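Local coordinates for crystal protein (Bacillus thuringiensis serovar dakota, PDB 2ZTB), which recognises cancer cells and, as a toxin of the aerolysin type, probably kills them by assembling into a beta-barrel pore in the membrane, at residues N108-T113 with V230-S235; F132-E137 with A179-D184; R5-F10 with A39-T44. One frame throughout, in Å; residues are numbered along the deposited sequence.

Contact 1 of 3, residues N108-T113 with V230-S235; sequences NTSTVT and VTNVSS
Thr109 pairs with Val233 and Thr111 with Thr231 as antiparallel hydrogen-bonded pairs, on two strand segments whose directions lie 170° apart and whose axes approach to 4.6 Å. Each pair has both N-H...O bonds; the shortest runs from Val233 N to Thr109 O at 2.7 Å. Between them, Ser110 and Asn232 form a non-hydrogen-bonded pair with CA atoms 4.3 Å apart, close enough for their side chains to bond. Ser110 OG donates to Asn232 OD1 at 2.8 Å, from a position tilted 30° out of the amide's carbonyl plane. Asn232 places that amide with CG anti to its backbone N (chi1 -169°), which brings OD1 back towards the serine. This polar pair shares its face with Val112 and Val230, and both Ser110 and Asn232 also touch Val138 of strand 136-142.

On the other face, Thr109 and Val233 stand next to each other, with Thr109 OG1 3.6 Å from Val233 CB. Further along, a water donates to Thr111 O and meets Thr231 OG1, while Thr111 OG1 turns to Thr149 on strand 147-164. At the end of the contact, Asn108 OD1 rests 3.5 Å from Ser234 CB; that oxygen is buried here and has no polar partner in the model.

Chemically, the long strands 96-116 and 223-247 are joined by regular backbone bonds and by a hydroxyl-to-amide link on the face that receives the hairpin 126-142, against which stands the one buried, unpartnered oxygen of Asn108.

Contact 2 of 3, residues F132-E137 with A179-D184; sequences FEIGGE and AKESAD
Phe132 lays its ring obliquely along the stem of Glu181, with Phe132 CD2 3.6 Å from Glu181 CB, and reaches on until its CE2 is 3.7 Å from Ser182 N. The ring runs back along the glutamate as the glutamate reaches forward, ring and carboxylate planes 40° apart. The same CE2 corner points its edge at the amide N of Ala183, and outside the contact Asn232 of strand 223-247 also touches the phenylalanine.

Running the other way, Glu181 is extended beyond CG (chi2 175°), which carries its carboxylate into the turn that follows Phe132. Two successive backbone amides receive it. Ile134 N donates to Glu181 OE2 at 2.9 Å, nearly straight (166° at the hydrogen), and Gly135 N donates to Glu181 OE1 at 2.7 Å. OE1 is met on its syn lone pair; OE2 is also met on the syn side, but with the donor somewhat out of the carboxylate plane. The turn can offer these N-H groups because residues 133-135 have helical backbone angles, while paired bonds between Phe132 and Gly136 close it at its base. Ile134 bends over the same carboxylate, its CB 3.4 Å from Glu181 OE1, and sends its CD1 to Ala179 CB at 3.7 Å. Glu133 turns its own carboxylate away from this site, and a bound lutetium ion touches it.

In aerolysin-type toxins such an amphipathic hairpin is thought to insert into the membrane; here the tip of the hairpin 126-142 is fixed to strand 168-199. Two backbone N-H donors, one to each oxygen, satisfy the buried carboxylate of Glu181 and would tend to keep it ionised.

Contact 3 of 3, residues R5-F10 with A39-T44; sequences REYLMF and ALNNET
Asn41 and Glu43, two residues of the type II' turn running from Leu40 to Glu43, make the hydrogen bonds to the segment 5-10. Asn41 ND2 donates to Leu8 O at 2.8 Å; the bond is bent, but it lies on a lone pair in the carbonyl plane, and the acceptor is almost exactly in the asparagine's own amide plane. The other end of this amide is also used, since Asn41 OD1 accepts from the backbone N of Cys61. Glu43, extended beyond CG, brings OE1 to Phe10 N at 3.3 Å in a weak bond, and the same oxygen is 3.8 Å from Met9 CE.

Flat groups stack where Tyr7 meets Asn41. Ring and amide planes are 26° apart, and Asn41 OD1 lies 3.6 Å from Tyr7 CD1, while Asn41 CB sits above one face towards its rim. The Asn42 amide, in contrast, comes obliquely to the ring's CE2 side at a steep 66°.

Apolar contact gathers on Phe10. Leu40 CB stands over one ring face in a CH-pi contact, 4.0 Å from the centroid of the Phe10 ring, while Glu43 CB approaches the ring edge, 3.5 Å from Phe10 CD1. With its CG anti to the backbone N (chi1 178°), Leu40 also sends CD2 towards Leu8, 4.3 Å from Leu8 CG. Phe195 of strand 168-199 touches both Leu8 and Leu40.

The turn between strands 37-40 and 43-46 is therefore held against the stretch leaving strand 4-7 by one amide that bonds at both ends and stacks on a tyrosine, and by a carboxylate whose grip on Phe10 N is modest, its aliphatic stem packing against the ring.

How the contacts relate
From the N terminus, contact 3 comes first: residues 5-10 meet 39-44, closing a loop that carries helix 20-31 and tying strand 4-7 to the hairpin 37-46 towards one end of the elongated molecule. Contact 1 then opens at 108-113 and, on closing at 230-235, joins strand 96-116 to strand 223-247. Within that span contact 2 both opens (132-137) and closes (179-184), joining the turn of hairpin 126-142 to strand 168-199. These two adjoin, centres 7 Å apart, because strands 168-199 and 223-247 are neighbours in the sheet. Contact 3 stands apart, about 36 Å and 39 Å from contacts 1 and 2 by centres, though strand 168-199 extends to reach strand 37-40.

Contact 1 of 3, residues N108-T113 with V230-S235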
ATOM      1  N   ASN A 108      14.302 -12.066  -3.755  1.00 54.53           N
ATOM      2  CA  ASN A 108      13.439 -11.594  -2.674  1.00 56.05           C
ATOM      3  C   ASN A 108      12.507 -10.546  -3.232  1.00 55.84           C
ATOM      4  O   ASN A 108      12.928  -9.723  -4.037  1.00 56.04           O
ATOM      5  CB  ASN A 108      14.252 -10.951  -1.532  1.00 56.66           C
ATOM      6  CG  ASN A 108      15.210 -11.915  -0.848  1.00 58.13           C
ATOM      7  OD1 ASN A 108      15.052 -13.141  -0.880  1.00 61.80           O
ATOM      8  ND2 ASN A 108      16.203 -11.351  -0.193  1.00 62.69           N
ATOM      9  N   THR A 109      11.242 -10.579  -2.821  1.00 55.93           N
ATOM     10  CA  THR A 109      10.314  -9.497  -3.175  1.00 55.71           C
ATOM     11  C   THR A 109       9.763  -8.792  -1.941  1.00 55.61           C
ATOM     12  O   THR A 109       9.514  -9.421  -0.902  1.00 55.56           O
ATOM     13  CB  THR A 109       9.141  -9.981  -4.064  1.00 55.75           C
ATOM     14  OG1 THR A 109       8.461 -11.062  -3.420  1.00 56.18           O
ATOM     15  CG2 THR A 109       9.636 -10.437  -5.427  1.00 54.69           C
ATOM     16  N   SER A 110       9.583  -7.481  -2.072  1.00 55.45           N
ATOM     17  CA  SER A 110       8.844  -6.667  -1.094  1.00 55.65           C
ATOM     18  C   SER A 110       7.706  -5.973  -1.812  1.00 55.42           C
ATOM     19  O   SER A 110       7.940  -5.260  -2.783  1.00 54.96           O
ATOM     20  CB  SER A 110       9.746  -5.607  -0.464  1.00 55.41           C
ATOM     21  OG  SER A 110      10.959  -6.177  -0.017  1.00 57.67           O
ATOM     22  N   THR A 111       6.481  -6.192  -1.340  1.00 56.01           N
ATOM     23  CA  THR A 111       5.278  -5.659  -1.986  1.00 56.38           C
ATOM     24  C   THR A 111       4.479  -4.731  -1.042  1.00 57.11           C
ATOM     25  O   THR A 111       4.248  -5.070   0.120  1.00 57.96           O
ATOM     26  CB  THR A 111       4.407  -6.807  -2.529  1.00 56.46           C
ATOM     27  OG1 THR A 111       5.179  -7.576  -3.463  1.00 55.62           O
ATOM     28  CG2 THR A 111       3.116  -6.285  -3.237  1.00 56.53           C
ATOM     29  N   VAL A 112       4.104  -3.546  -1.531  1.00 56.99           N
ATOM     30  CA  VAL A 112       3.109  -2.694  -0.840  1.00 56.27           C
ATOM     31  C   VAL A 112       1.804  -2.616  -1.669  1.00 56.90           C
ATOM     32  O   VAL A 112       1.825  -2.661  -2.907  1.00 56.62           O
ATOM     33  CB  VAL A 112       3.684  -1.278  -0.488  1.00 56.17           C
ATOM     34  CG1 VAL A 112       3.869  -0.418  -1.743  1.00 55.17           C
ATOM     35  CG2 VAL A 112       2.820  -0.557   0.562  1.00 54.48           C
ATOM     36  N   THR A 113       0.670  -2.559  -0.972  1.00 57.65           N
ATOM     37  CA  THR A 113      -0.646  -2.310  -1.579  1.00 57.30           C
ATOM     38  C   THR A 113      -1.459  -1.451  -0.600  1.00 57.74           C
ATOM     39  O   THR A 113      -1.318  -1.566   0.625  1.00 57.34           O
ATOM     40  CB  THR A 113      -1.371  -3.631  -1.988  1.00 57.36           C
ATOM     41  OG1 THR A 113      -2.488  -3.352  -2.846  1.00 55.53           O
ATOM     42  CG2 THR A 113      -1.832  -4.437  -0.774  1.00 56.78           C
ATOM     43  N   VAL A 230       1.742  -4.686   3.722  1.00 60.05           N
ATOM     44  CA  VAL A 230       3.154  -4.728   3.334  1.00 60.97           C
ATOM     45  C   VAL A 230       3.653  -6.169   3.499  1.00 61.56           C
ATOM     46  O   VAL A 230       3.564  -6.738   4.584  1.00 61.46           O
ATOM     47  CB  VAL A 230       3.998  -3.645   4.070  1.00 60.80           C
ATOM     48  CG1 VAL A 230       3.823  -3.718   5.580  1.00 61.01           C
ATOM     49  CG2 VAL A 230       5.474  -3.724   3.674  1.00 62.62           C
ATOM     50  N   THR A 231       4.073  -6.768   2.379  1.00 62.24           N
ATOM     51  CA  THR A 231       4.571  -8.143   2.312  1.00 62.72           C
ATOM     52  C   THR A 231       6.069  -8.198   1.933  1.00 63.04           C
ATOM     53  O   THR A 231       6.594  -7.300   1.251  1.00 63.64           O
ATOM     54  CB  THR A 231       3.755  -8.979   1.341  1.00 62.60           C
ATOM     55  OG1 THR A 231       2.383  -8.970   1.750  1.00 64.76           O
ATOM     56  CG2 THR A 231       4.220 -10.426   1.319  1.00 63.56           C
ATOM     57  N   ASN A 232       6.761  -9.216   2.449  1.00 62.36           N
ATOM     58  CA  ASN A 232       8.147  -9.500   2.091  1.00 61.50           C
ATOM     59  C   ASN A 232       8.249 -11.008   1.908  1.00 60.50           C
ATOM     60  O   ASN A 232       7.748 -11.766   2.742  1.00 60.33           O
ATOM     61  CB  ASN A 232       9.128  -8.961   3.148  1.00 61.34           C
ATOM     62  CG  ASN A 232      10.596  -8.990   2.676  1.00 62.12           C
ATOM     63  OD1 ASN A 232      11.109  -8.006   2.154  1.00 61.40           O
ATOM     64  ND2 ASN A 232      11.264 -10.130   2.852  1.00 63.49           N
ATOM     65  N   VAL A 233       8.805 -11.432   0.772  1.00 59.34           N
ATOM     66  CA  VAL A 233       9.075 -12.861   0.509  1.00 58.25           C
ATOM     67  C   VAL A 233      10.592 -13.046   0.391  1.00 57.78           C
ATOM     68  O   VAL A 233      11.257 -12.395  -0.423  1.00 57.42           O
ATOM     69  CB  VAL A 233       8.279 -13.430  -0.713  1.00 58.63           C
ATOM     70  CG1 VAL A 233       8.478 -14.946  -0.862  1.00 58.13           C
ATOM     71  CG2 VAL A 233       6.770 -13.151  -0.564  1.00 58.10           C
ATOM     72  N   SER A 234      11.147 -13.876   1.273  1.00 57.20           N
ATOM     73  CA  SER A 234      12.592 -14.129   1.284  1.00 56.53           C
ATOM     74  C   SER A 234      12.907 -15.577   1.646  1.00 55.61           C
ATOM     75  O   SER A 234      12.062 -16.307   2.187  1.00 55.69           O
ATOM     76  CB  SER A 234      13.322 -13.150   2.210  1.00 56.85           C
ATOM     77  OG  SER A 234      12.924 -13.318   3.563  1.00 58.10           O
ATOM     78  N   SER A 235      14.116 -15.998   1.299  1.00 54.15           N
ATOM     79  CA  SER A 235      14.553 -17.350   1.576  1.00 52.77           C
ATOM     80  C   SER A 235      15.497 -17.294   2.767  1.00 51.33           C
ATOM     81  O   SER A 235      16.174 -16.291   2.972  1.00 50.94           O
ATOM     82  CB  SER A 235      15.228 -17.976   0.356  1.00 52.41           C
ATOM     83  OG  SER A 235      16.390 -17.251   0.031  1.00 54.16           O
TER
HETATM   84  O   HOH W   1       1.512  -6.383   0.242  1.00 42.93           O

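Contact 2 of 3, residues F132-E137 with A179-D184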
ATOM      1  N   PHE A 132      10.734  -6.426   9.317  1.00 58.21           N
ATOM      2  CA  PHE A 132      10.360  -7.828   9.397  1.00 58.05           C
ATOM      3  C   PHE A 132      11.464  -8.642  10.081  1.00 58.15           C
ATOM      4  O   PHE A 132      12.655  -8.414   9.845  1.00 57.49           O
ATOM      5  CB  PHE A 132      10.092  -8.375   7.998  1.00 57.75           C
ATOM      6  CG  PHE A 132       8.811  -7.870   7.371  1.00 57.90           C
ATOM      7  CD1 PHE A 132       8.853  -7.068   6.230  1.00 57.52           C
ATOM      8  CD2 PHE A 132       7.571  -8.209   7.909  1.00 56.86           C
ATOM      9  CE1 PHE A 132       7.681  -6.613   5.622  1.00 57.42           C
ATOM     10  CE2 PHE A 132       6.389  -7.758   7.314  1.00 58.97           C
ATOM     11  CZ  PHE A 132       6.443  -6.958   6.163  1.00 58.10           C
ATOM     12  N   GLU A 133      11.059  -9.588  10.926  1.00 58.36           N
ATOM     13  CA  GLU A 133      11.996 -10.443  11.652  1.00 58.82           C
ATOM     14  C   GLU A 133      12.998 -11.131  10.725  1.00 58.71           C
ATOM     15  O   GLU A 133      14.216 -11.040  10.936  1.00 59.11           O
ATOM     16  CB  GLU A 133      11.242 -11.484  12.477  1.00 58.66           C
ATOM     17  CG  GLU A 133      12.145 -12.514  13.139  1.00 60.21           C
ATOM     18  CD  GLU A 133      11.373 -13.535  13.946  1.00 61.94           C
ATOM     19  OE1 GLU A 133      10.292 -13.172  14.486  1.00 62.11           O
ATOM     20  OE2 GLU A 133      11.852 -14.695  14.045  1.00 61.05           O
ATOM     21  N   ILE A 134      12.475 -11.813   9.712  1.00 58.40           N
ATOM     22  CA  ILE A 134      13.288 -12.562   8.762  1.00 58.55           C
ATOM     23  C   ILE A 134      13.780 -11.674   7.611  1.00 58.84           C
ATOM     24  O   ILE A 134      14.984 -11.610   7.336  1.00 59.23           O
ATOM     25  CB  ILE A 134      12.530 -13.828   8.227  1.00 58.57           C
ATOM     26  CG1 ILE A 134      12.215 -14.782   9.390  1.00 58.48           C
ATOM     27  CG2 ILE A 134      13.330 -14.528   7.107  1.00 57.84           C
ATOM     28  CD1 ILE A 134      11.215 -15.868   9.079  1.00 58.78           C
ATOM     29  N   GLY A 135      12.857 -10.965   6.972  1.00 58.58           N
ATOM     30  CA  GLY A 135      13.183 -10.157   5.806  1.00 58.92           C
ATOM     31  C   GLY A 135      13.923  -8.853   6.043  1.00 59.12           C
ATOM     32  O   GLY A 135      14.555  -8.336   5.125  1.00 59.63           O
ATOM     33  N   GLY A 136      13.850  -8.308   7.251  1.00 58.70           N
ATOM     34  CA  GLY A 136      14.513  -7.039   7.539  1.00 59.23           C
ATOM     35  C   GLY A 136      13.674  -5.824   7.186  1.00 59.66           C
ATOM     36  O   GLY A 136      12.463  -5.935   6.983  1.00 59.35           O
ATOM     37  N   GLU A 137      14.323  -4.659   7.125  1.00 60.67           N
ATOM     38  CA  GLU A 137      13.628  -3.396   6.904  1.00 61.68           C
ATOM     39  C   GLU A 137      13.192  -3.226   5.459  1.00 61.97           C
ATOM     40  O   GLU A 137      13.974  -3.431   4.525  1.00 62.06           O
ATOM     41  CB  GLU A 137      14.442  -2.173   7.336  1.00 61.88           C
ATOM     42  CG  GLU A 137      13.567  -0.895   7.330  1.00 64.84           C
ATOM     43  CD  GLU A 137      14.350   0.411   7.335  1.00 68.82           C
ATOM     44  OE1 GLU A 137      15.236   0.594   8.207  1.00 69.61           O
ATOM     45  OE2 GLU A 137      14.053   1.269   6.475  1.00 70.61           O
ATOM     46  N   ALA A 179       9.931 -17.551   3.595  1.00 53.61           N
ATOM     47  CA  ALA A 179       9.059 -16.828   4.515  1.00 54.18           C
ATOM     48  C   ALA A 179       8.249 -15.794   3.746  1.00 54.83           C
ATOM     49  O   ALA A 179       8.822 -14.936   3.062  1.00 55.15           O
ATOM     50  CB  ALA A 179       9.868 -16.146   5.613  1.00 53.33           C
ATOM     51  N   LYS A 180       6.924 -15.906   3.834  1.00 55.07           N
ATOM     52  CA  LYS A 180       6.049 -14.821   3.433  1.00 55.94           C
ATOM     53  C   LYS A 180       5.663 -14.081   4.707  1.00 55.21           C
ATOM     54  O   LYS A 180       4.877 -14.574   5.534  1.00 55.19           O
ATOM     55  CB  LYS A 180       4.806 -15.317   2.676  1.00 56.45           C
ATOM     56  CG  LYS A 180       3.808 -14.183   2.369  1.00 60.01           C
ATOM     57  CD  LYS A 180       2.333 -14.654   2.414  1.00 65.63           C
ATOM     58  CE  LYS A 180       1.422 -13.476   2.775  1.00 68.35           C
ATOM     59  NZ  LYS A 180      -0.022 -13.690   2.411  1.00 71.67           N
ATOM     60  N   GLU A 181       6.257 -12.911   4.878  1.00 54.75           N
ATOM     61  CA  GLU A 181       5.970 -12.080   6.037  1.00 54.37           C
ATOM     62  C   GLU A 181       5.099 -10.915   5.607  1.00 54.67           C
ATOM     63  O   GLU A 181       5.247 -10.385   4.496  1.00 54.13           O
ATOM     64  CB  GLU A 181       7.255 -11.569   6.666  1.00 54.10           C
ATOM     65  CG  GLU A 181       8.149 -12.662   7.250  1.00 53.05           C
ATOM     66  CD  GLU A 181       9.451 -12.095   7.743  1.00 51.86           C
ATOM     67  OE1 GLU A 181      10.245 -11.647   6.896  1.00 50.92           O
ATOM     68  OE2 GLU A 181       9.671 -12.064   8.977  1.00 52.74           O
ATOM     69  N   SER A 182       4.169 -10.533   6.472  1.00 54.59           N
ATOM     70  CA  SER A 182       3.327  -9.387   6.161  1.00 54.96           C
ATOM     71  C   SER A 182       2.743  -8.689   7.374  1.00 54.40           C
ATOM     72  O   SER A 182       2.664  -9.249   8.461  1.00 53.98           O
ATOM     73  CB  SER A 182       2.216  -9.763   5.170  1.00 54.31           C
ATOM     74  OG  SER A 182       1.335 -10.687   5.763  1.00 55.59           O
ATOM     75  N   ALA A 183       2.349  -7.441   7.147  1.00 54.59           N
ATOM     76  CA  ALA A 183       1.628  -6.658   8.118  1.00 54.53           C
ATOM     77  C   ALA A 183       0.542  -5.889   7.396  1.00 54.87           C
ATOM     78  O   ALA A 183       0.790  -5.284   6.352  1.00 55.01           O
ATOM     79  CB  ALA A 183       2.576  -5.702   8.839  1.00 54.04           C
ATOM     80  N   ASP A 184      -0.663  -5.921   7.947  1.00 55.31           N
ATOM     81  CA  ASP A 184      -1.713  -4.988   7.535  1.00 56.01           C
ATOM     82  C   ASP A 184      -1.489  -3.630   8.168  1.00 56.37           C
ATOM     83  O   ASP A 184      -0.930  -3.520   9.268  1.00 56.65           O
ATOM     84  CB  ASP A 184      -3.102  -5.499   7.928  1.00 56.00           C
ATOM     85  CG  ASP A 184      -3.516  -6.713   7.135  1.00 56.23           C
ATOM     86  OD1 ASP A 184      -3.057  -6.860   5.986  1.00 57.14           O
ATOM     87  OD2 ASP A 184      -4.293  -7.524   7.661  1.00 57.32           O
TER

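Contact 3 of 3, residues R5-F10 with A39-T44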
ATOM      1  N   ARG A   5      -1.870  16.015   3.910  1.00 71.73           N
ATOM      2  CA  ARG A   5      -2.876  17.059   4.032  1.00 70.54           C
ATOM      3  C   ARG A   5      -3.020  17.768   2.699  1.00 69.60           C
ATOM      4  O   ARG A   5      -2.140  18.506   2.279  1.00 69.23           O
ATOM      5  CB  ARG A   5      -2.499  18.052   5.140  1.00 70.52           C
ATOM      6  CG  ARG A   5      -3.494  19.187   5.360  1.00 70.04           C
ATOM      7  CD  ARG A   5      -3.329  19.725   6.769  1.00 69.66           C
ATOM      8  NE  ARG A   5      -4.152  20.898   7.042  1.00 70.04           N
ATOM      9  CZ  ARG A   5      -5.391  20.871   7.533  1.00 69.66           C
ATOM     10  NH1 ARG A   5      -5.993  19.719   7.809  1.00 67.67           N
ATOM     11  NH2 ARG A   5      -6.033  22.014   7.750  1.00 68.38           N
ATOM     12  N   GLU A   6      -4.136  17.529   2.023  1.00 68.53           N
ATOM     13  CA  GLU A   6      -4.354  18.159   0.730  1.00 67.45           C
ATOM     14  C   GLU A   6      -5.799  18.600   0.562  1.00 66.01           C
ATOM     15  O   GLU A   6      -6.654  18.256   1.375  1.00 65.70           O
ATOM     16  CB  GLU A   6      -3.880  17.249  -0.426  1.00 67.84           C
ATOM     17  CG  GLU A   6      -4.342  15.807  -0.375  1.00 68.11           C
ATOM     18  CD  GLU A   6      -3.787  14.970  -1.531  1.00 68.19           C
ATOM     19  OE1 GLU A   6      -4.551  14.700  -2.486  1.00 67.45           O
ATOM     20  OE2 GLU A   6      -2.594  14.589  -1.480  1.00 66.99           O
ATOM     21  N   TYR A   7      -6.047  19.380  -0.485  1.00 64.42           N
ATOM     22  CA  TYR A   7      -7.365  19.860  -0.801  1.00 62.99           C
ATOM     23  C   TYR A   7      -8.334  18.714  -1.064  1.00 62.23           C
ATOM     24  O   TYR A   7      -7.964  17.662  -1.619  1.00 62.33           O
ATOM     25  CB  TYR A   7      -7.327  20.795  -2.008  1.00 63.30           C
ATOM     26  CG  TYR A   7      -6.727  22.166  -1.745  1.00 64.07           C
ATOM     27  CD1 TYR A   7      -6.826  22.779  -0.490  1.00 64.28           C
ATOM     28  CD2 TYR A   7      -6.081  22.861  -2.764  1.00 64.51           C
ATOM     29  CE1 TYR A   7      -6.277  24.047  -0.255  1.00 64.56           C
ATOM     30  CE2 TYR A   7      -5.534  24.127  -2.545  1.00 66.29           C
ATOM     31  CZ  TYR A   7      -5.634  24.720  -1.290  1.00 65.45           C
ATOM     32  OH  TYR A   7      -5.072  25.979  -1.086  1.00 65.19           O
ATOM     33  N   LEU A   8      -9.577  18.916  -0.640  1.00 60.60           N
ATOM     34  CA  LEU A   8     -10.661  18.030  -1.012  1.00 59.13           C
ATOM     35  C   LEU A   8     -11.162  18.520  -2.373  1.00 58.87           C
ATOM     36  O   LEU A   8     -11.230  19.735  -2.624  1.00 59.11           O
ATOM     37  CB  LEU A   8     -11.756  18.056   0.054  1.00 58.81           C
ATOM     38  CG  LEU A   8     -12.966  17.127  -0.143  1.00 58.70           C
ATOM     39  CD1 LEU A   8     -12.589  15.657   0.058  1.00 53.62           C
ATOM     40  CD2 LEU A   8     -14.123  17.547   0.796  1.00 58.03           C
ATOM     41  N   MET A   9     -11.462  17.582  -3.264  1.00 57.86           N
ATOM     42  CA  MET A   9     -11.934  17.920  -4.601  1.00 57.55           C
ATOM     43  C   MET A   9     -13.404  17.510  -4.771  1.00 56.72           C
ATOM     44  O   MET A   9     -13.886  16.642  -4.048  1.00 56.32           O
ATOM     45  CB  MET A   9     -11.057  17.234  -5.655  1.00 57.98           C
ATOM     46  CG  MET A   9      -9.531  17.463  -5.488  1.00 60.92           C
ATOM     47  SD  MET A   9      -9.058  19.175  -5.838  1.00 66.40           S
ATOM     48  CE  MET A   9      -9.272  19.268  -7.625  1.00 66.79           C
ATOM     49  N   PHE A  10     -14.109  18.132  -5.716  1.00 56.19           N
ATOM     50  CA  PHE A  10     -15.508  17.782  -5.996  1.00 56.20           C
ATOM     51  C   PHE A  10     -15.699  16.336  -6.465  1.00 56.60           C
ATOM     52  O   PHE A  10     -16.750  15.736  -6.193  1.00 56.80           O
ATOM     53  CB  PHE A  10     -16.165  18.754  -6.985  1.00 55.74           C
ATOM     54  CG  PHE A  10     -16.783  19.980  -6.327  1.00 56.12           C
ATOM     55  CD1 PHE A  10     -16.282  21.249  -6.579  1.00 54.82           C
ATOM     56  CD2 PHE A  10     -17.868  19.858  -5.465  1.00 55.35           C
ATOM     57  CE1 PHE A  10     -16.840  22.373  -5.985  1.00 54.67           C
ATOM     58  CE2 PHE A  10     -18.433  20.980  -4.864  1.00 55.78           C
ATOM     59  CZ  PHE A  10     -17.919  22.239  -5.122  1.00 54.57           C
ATOM     60  N   ALA A  39     -19.129  26.058  -3.781  1.00 53.99           N
ATOM     61  CA  ALA A  39     -17.710  26.237  -3.992  1.00 54.12           C
ATOM     62  C   ALA A  39     -16.895  25.440  -2.987  1.00 54.22           C
ATOM     63  O   ALA A  39     -17.308  25.250  -1.849  1.00 53.72           O
ATOM     64  CB  ALA A  39     -17.346  27.715  -3.917  1.00 54.20           C
ATOM     65  N   LEU A  40     -15.733  24.967  -3.442  1.00 54.72           N
ATOM     66  CA  LEU A  40     -14.803  24.188  -2.638  1.00 54.83           C
ATOM     67  C   LEU A  40     -13.436  24.572  -3.114  1.00 55.76           C
ATOM     68  O   LEU A  40     -13.121  24.418  -4.296  1.00 56.03           O
ATOM     69  CB  LEU A  40     -15.030  22.686  -2.860  1.00 54.98           C
ATOM     70  CG  LEU A  40     -14.167  21.627  -2.169  1.00 54.38           C
ATOM     71  CD1 LEU A  40     -14.282  21.706  -0.643  1.00 54.85           C
ATOM     72  CD2 LEU A  40     -14.564  20.253  -2.660  1.00 54.04           C
ATOM     73  N   ASN A  41     -12.615  25.072  -2.197  1.00 56.73           N
ATOM     74  CA  ASN A  41     -11.235  25.449  -2.528  1.00 57.65           C
ATOM     75  C   ASN A  41     -11.189  26.271  -3.832  1.00 58.60           C
ATOM     76  O   ASN A  41     -11.735  27.385  -3.865  1.00 58.78           O
ATOM     77  CB  ASN A  41     -10.340  24.208  -2.559  1.00 57.04           C
ATOM     78  CG  ASN A  41     -10.352  23.453  -1.236  1.00 56.29           C
ATOM     79  OD1 ASN A  41     -10.132  24.041  -0.183  1.00 55.79           O
ATOM     80  ND2 ASN A  41     -10.600  22.144  -1.287  1.00 54.29           N
ATOM     81  N   ASN A  42     -10.603  25.723  -4.904  1.00 59.47           N
ATOM     82  CA  ASN A  42     -10.540  26.446  -6.194  1.00 60.24           C
ATOM     83  C   ASN A  42     -11.564  26.059  -7.279  1.00 60.69           C
ATOM     84  O   ASN A  42     -11.426  26.451  -8.447  1.00 60.76           O
ATOM     85  CB  ASN A  42      -9.113  26.434  -6.757  1.00 60.40           C
ATOM     86  CG  ASN A  42      -8.158  27.278  -5.927  1.00 60.94           C
ATOM     87  OD1 ASN A  42      -7.333  26.670  -5.132  1.00 61.42           O
ATOM     88  ND2 ASN A  42      -8.264  28.693  -6.094  1.00 59.85           N
ATOM     89  N   GLU A  43     -12.606  25.328  -6.878  1.00 61.14           N
ATOM     90  CA  GLU A  43     -13.646  24.865  -7.792  1.00 61.25           C
ATOM     91  C   GLU A  43     -14.999  25.424  -7.384  1.00 61.43           C
ATOM     92  O   GLU A  43     -15.189  25.849  -6.248  1.00 61.41           O
ATOM     93  CB  GLU A  43     -13.760  23.344  -7.735  1.00 61.69           C
ATOM     94  CG  GLU A  43     -12.545  22.539  -8.122  1.00 62.15           C
ATOM     95  CD  GLU A  43     -12.652  21.129  -7.593  1.00 64.35           C
ATOM     96  OE1 GLU A  43     -12.461  20.953  -6.365  1.00 65.02           O
ATOM     97  OE2 GLU A  43     -12.931  20.207  -8.395  1.00 64.23           O
ATOM     98  N   THR A  44     -15.934  25.408  -8.331  1.00 61.51           N
ATOM     99  CA  THR A  44     -17.305  25.803  -8.111  1.00 61.72           C
ATOM    100  C   THR A  44     -18.198  24.738  -8.727  1.00 61.71           C
ATOM    101  O   THR A  44     -17.735  23.941  -9.539  1.00 61.82           O
ATOM    102  CB  THR A  44     -17.638  27.164  -8.775  1.00 62.14           C
ATOM    103  OG1 THR A  44     -17.651  27.026 -10.202  1.00 62.10           O
ATOM    104  CG2 THR A  44     -16.656  28.252  -8.363  1.00 62.04           C
TER